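Local coordinates for hypothetical protein (Lactobacillus plantarum, PDB 2IAY) that is of unknown function but belongs to a family with a suggested, unproven role in amino-acid metabolism, at residues A[59-64]-A[108-113]. Sequence-based numbering, arbitrary orientation.
Sequences LKMTVN and RDILTT
Ile110 and Leu111 both meet the methyl end of Met61, a selenomethionine here, so the contact converges on a single atom, CE. Arg108 is where the chain leaves helix 92-107, and Asp109 follows with positive phi (63°), turning the backbone toward the last strand. Neither reaches strand 57-63; their charges face the other way, Arg108 to Asp30 and Asp109 to Lys24, in salt bridges.

Ile110 comes next, its CB directed toward strand 57-63. Its gamma-methyl branch does the touching: CG2 lies anti to the backbone N, with CG1 turned beside that N (chi1 -63°), and CG2 stands 3.9 Å from Met61 CE. The two side chains approach at a slant. Ile110 also touches Leu28 of helix 25-30 and Phe105 of helix 92-107.

Leu111 opens strand 111-113, an edge strand of the small three-stranded sheet. Its side chain runs past that of Met61 in the opposite direction, bringing CD2 to 3.8 Å from the same CE. Met61 spans the gap because it is nearly fully stretched, CG anti to the backbone N (chi1 179°) and the chain extended from there to CE. Phe70 touches both Met61 and Leu111, joining them to the neighbouring strand 70-76.

With Thr112 and Thr113 the strand moves away from Met61. What joins strand 57-63 of the four-stranded sheet to the turn and start of the C-terminal strand is buried and apolar, the selenium-bound methyl of Met61 in van der Waals contact with one methyl each of Ile110 and Leu111, so the contact is small and non-directional, resting on dispersion and the burial of apolar surface.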
loop_
_atom_site.group_PDB
_atom_site.type_symbol
_atom_site.label_atom_id
_atom_site.label_comp_id
_atom_site.label_asym_id
_atom_site.label_seq_id
_atom_site.Cartn_x
_atom_site.Cartn_y
_atom_site.Cartn_z
ATOM N N LEU A 59 -2.932 5.665 1.360
ATOM C CA LEU A 59 -2.164 4.532 0.895
ATOM C C LEU A 59 -3.098 3.661 0.049
ATOM O O LEU A 59 -4.176 3.305 0.493
ATOM C CB LEU A 59 -1.709 3.726 2.105
ATOM C CG LEU A 59 -1.047 2.388 1.819
ATOM C CD1 LEU A 59 0.267 2.523 0.996
ATOM C CD2 LEU A 59 -0.816 1.686 3.134
ATOM N N LYS A 60 -2.679 3.362 -1.181
ATOM C CA LYS A 60 -3.408 2.494 -2.072
ATOM C C LYS A 60 -2.530 1.335 -2.532
ATOM O O LYS A 60 -1.382 1.541 -2.924
ATOM C CB LYS A 60 -3.916 3.283 -3.280
ATOM C CG LYS A 60 -4.849 4.414 -2.915
ATOM C CD LYS A 60 -5.428 5.163 -4.109
ATOM C CE LYS A 60 -6.366 4.300 -4.918
HETATM N N MSE A 61 -3.081 0.113 -2.524
HETATM C CA MSE A 61 -2.376 -1.034 -3.048
HETATM C C MSE A 61 -3.340 -1.895 -3.856
HETATM O O MSE A 61 -4.487 -2.102 -3.457
HETATM C CB MSE A 61 -1.786 -1.879 -1.909
HETATM C CG MSE A 61 -1.041 -3.128 -2.365
HETATM SE SE MSE A 61 0.039 -3.852 -0.932
HETATM C CE MSE A 61 0.114 -5.691 -1.550
ATOM N N THR A 62 -2.844 -2.408 -4.978
ATOM C CA THR A 62 -3.589 -3.381 -5.810
ATOM C C THR A 62 -2.686 -4.553 -6.106
ATOM O O THR A 62 -1.560 -4.366 -6.511
ATOM C CB THR A 62 -4.090 -2.747 -7.125
ATOM O OG1 THR A 62 -4.954 -1.668 -6.808
ATOM C CG2 THR A 62 -4.882 -3.741 -7.953
ATOM N N VAL A 63 -3.205 -5.749 -5.948
ATOM C CA VAL A 63 -2.558 -6.970 -6.406
ATOM C C VAL A 63 -3.270 -7.499 -7.630
ATOM O O VAL A 63 -4.508 -7.514 -7.669
ATOM C CB VAL A 63 -2.541 -8.064 -5.294
ATOM C CG1 VAL A 63 -1.833 -9.346 -5.738
ATOM C CG2 VAL A 63 -1.864 -7.538 -4.000
ATOM N N ASN A 64 -2.512 -7.898 -8.642
ATOM C CA ASN A 64 -3.136 -8.373 -9.871
ATOM C C ASN A 64 -3.909 -9.679 -9.653
ATOM O O ASN A 64 -3.756 -10.377 -8.639
ATOM C CB ASN A 64 -2.139 -8.418 -11.037
ATOM C CG ASN A 64 -1.062 -9.446 -10.896
ATOM O OD1 ASN A 64 -1.099 -10.326 -10.051
ATOM N ND2 ASN A 64 -0.045 -9.347 -11.780
ATOM N N ARG A 108 1.786 -11.282 7.868
ATOM C CA ARG A 108 0.834 -12.220 7.276
ATOM C C ARG A 108 1.224 -12.664 5.862
ATOM O O ARG A 108 0.408 -13.143 5.112
ATOM C CB ARG A 108 -0.583 -11.660 7.353
ATOM C CG ARG A 108 -1.000 -11.249 8.766
ATOM C CD ARG A 108 -1.366 -12.425 9.650
ATOM N NE ARG A 108 -2.646 -12.974 9.230
ATOM C CZ ARG A 108 -2.828 -14.124 8.577
ATOM N NH1 ARG A 108 -1.827 -14.986 8.322
ATOM N NH2 ARG A 108 -4.048 -14.438 8.205
ATOM N N ASP A 109 2.509 -12.542 5.506
ATOM C CA ASP A 109 3.009 -13.106 4.243
ATOM C C ASP A 109 2.377 -12.483 3.014
ATOM O O ASP A 109 2.096 -13.174 2.041
ATOM C CB ASP A 109 2.914 -14.652 4.217
ATOM C CG ASP A 109 3.588 -15.309 3.011
ATOM O OD1 ASP A 109 4.679 -14.879 2.620
ATOM O OD2 ASP A 109 3.039 -16.291 2.446
ATOM N N ILE A 110 2.203 -11.160 3.051
ATOM C CA ILE A 110 1.776 -10.407 1.882
ATOM C C ILE A 110 2.941 -9.651 1.267
ATOM O O ILE A 110 3.135 -9.716 0.041
ATOM C CB ILE A 110 0.566 -9.486 2.191
ATOM C CG1 ILE A 110 -0.667 -10.353 2.614
ATOM C CG2 ILE A 110 0.262 -8.567 1.009
ATOM C CD1 ILE A 110 -1.793 -9.577 3.251
ATOM N N LEU A 111 3.694 -8.941 2.106
ATOM C CA LEU A 111 4.874 -8.171 1.681
ATOM C C LEU A 111 6.080 -8.584 2.509
ATOM O O LEU A 111 5.923 -8.988 3.666
ATOM C CB LEU A 111 4.662 -6.665 1.888
ATOM C CG LEU A 111 3.529 -6.012 1.098
ATOM C CD1 LEU A 111 3.436 -4.520 1.483
ATOM C CD2 LEU A 111 3.738 -6.187 -0.420
ATOM N N THR A 112 7.254 -8.387 1.936
ATOM C CA THR A 112 8.519 -8.385 2.687
ATOM C C THR A 112 9.274 -7.102 2.373
ATOM O O THR A 112 8.915 -6.366 1.469
ATOM C CB THR A 112 9.375 -9.590 2.373
ATOM O OG1 THR A 112 9.742 -9.552 0.992
ATOM C CG2 THR A 112 8.671 -10.873 2.738
ATOM N N THR A 113 10.303 -6.815 3.145
ATOM C CA THR A 113 11.226 -5.745 2.794
ATOM C C THR A 113 12.649 -6.234 3.059
ATOM O O THR A 113 12.864 -7.315 3.603
ATOM C CB THR A 113 10.836 -4.406 3.517
ATOM O OG1 THR A 113 11.639 -3.316 3.070
ATOM C CG2 THR A 113 10.947 -4.511 5.005
#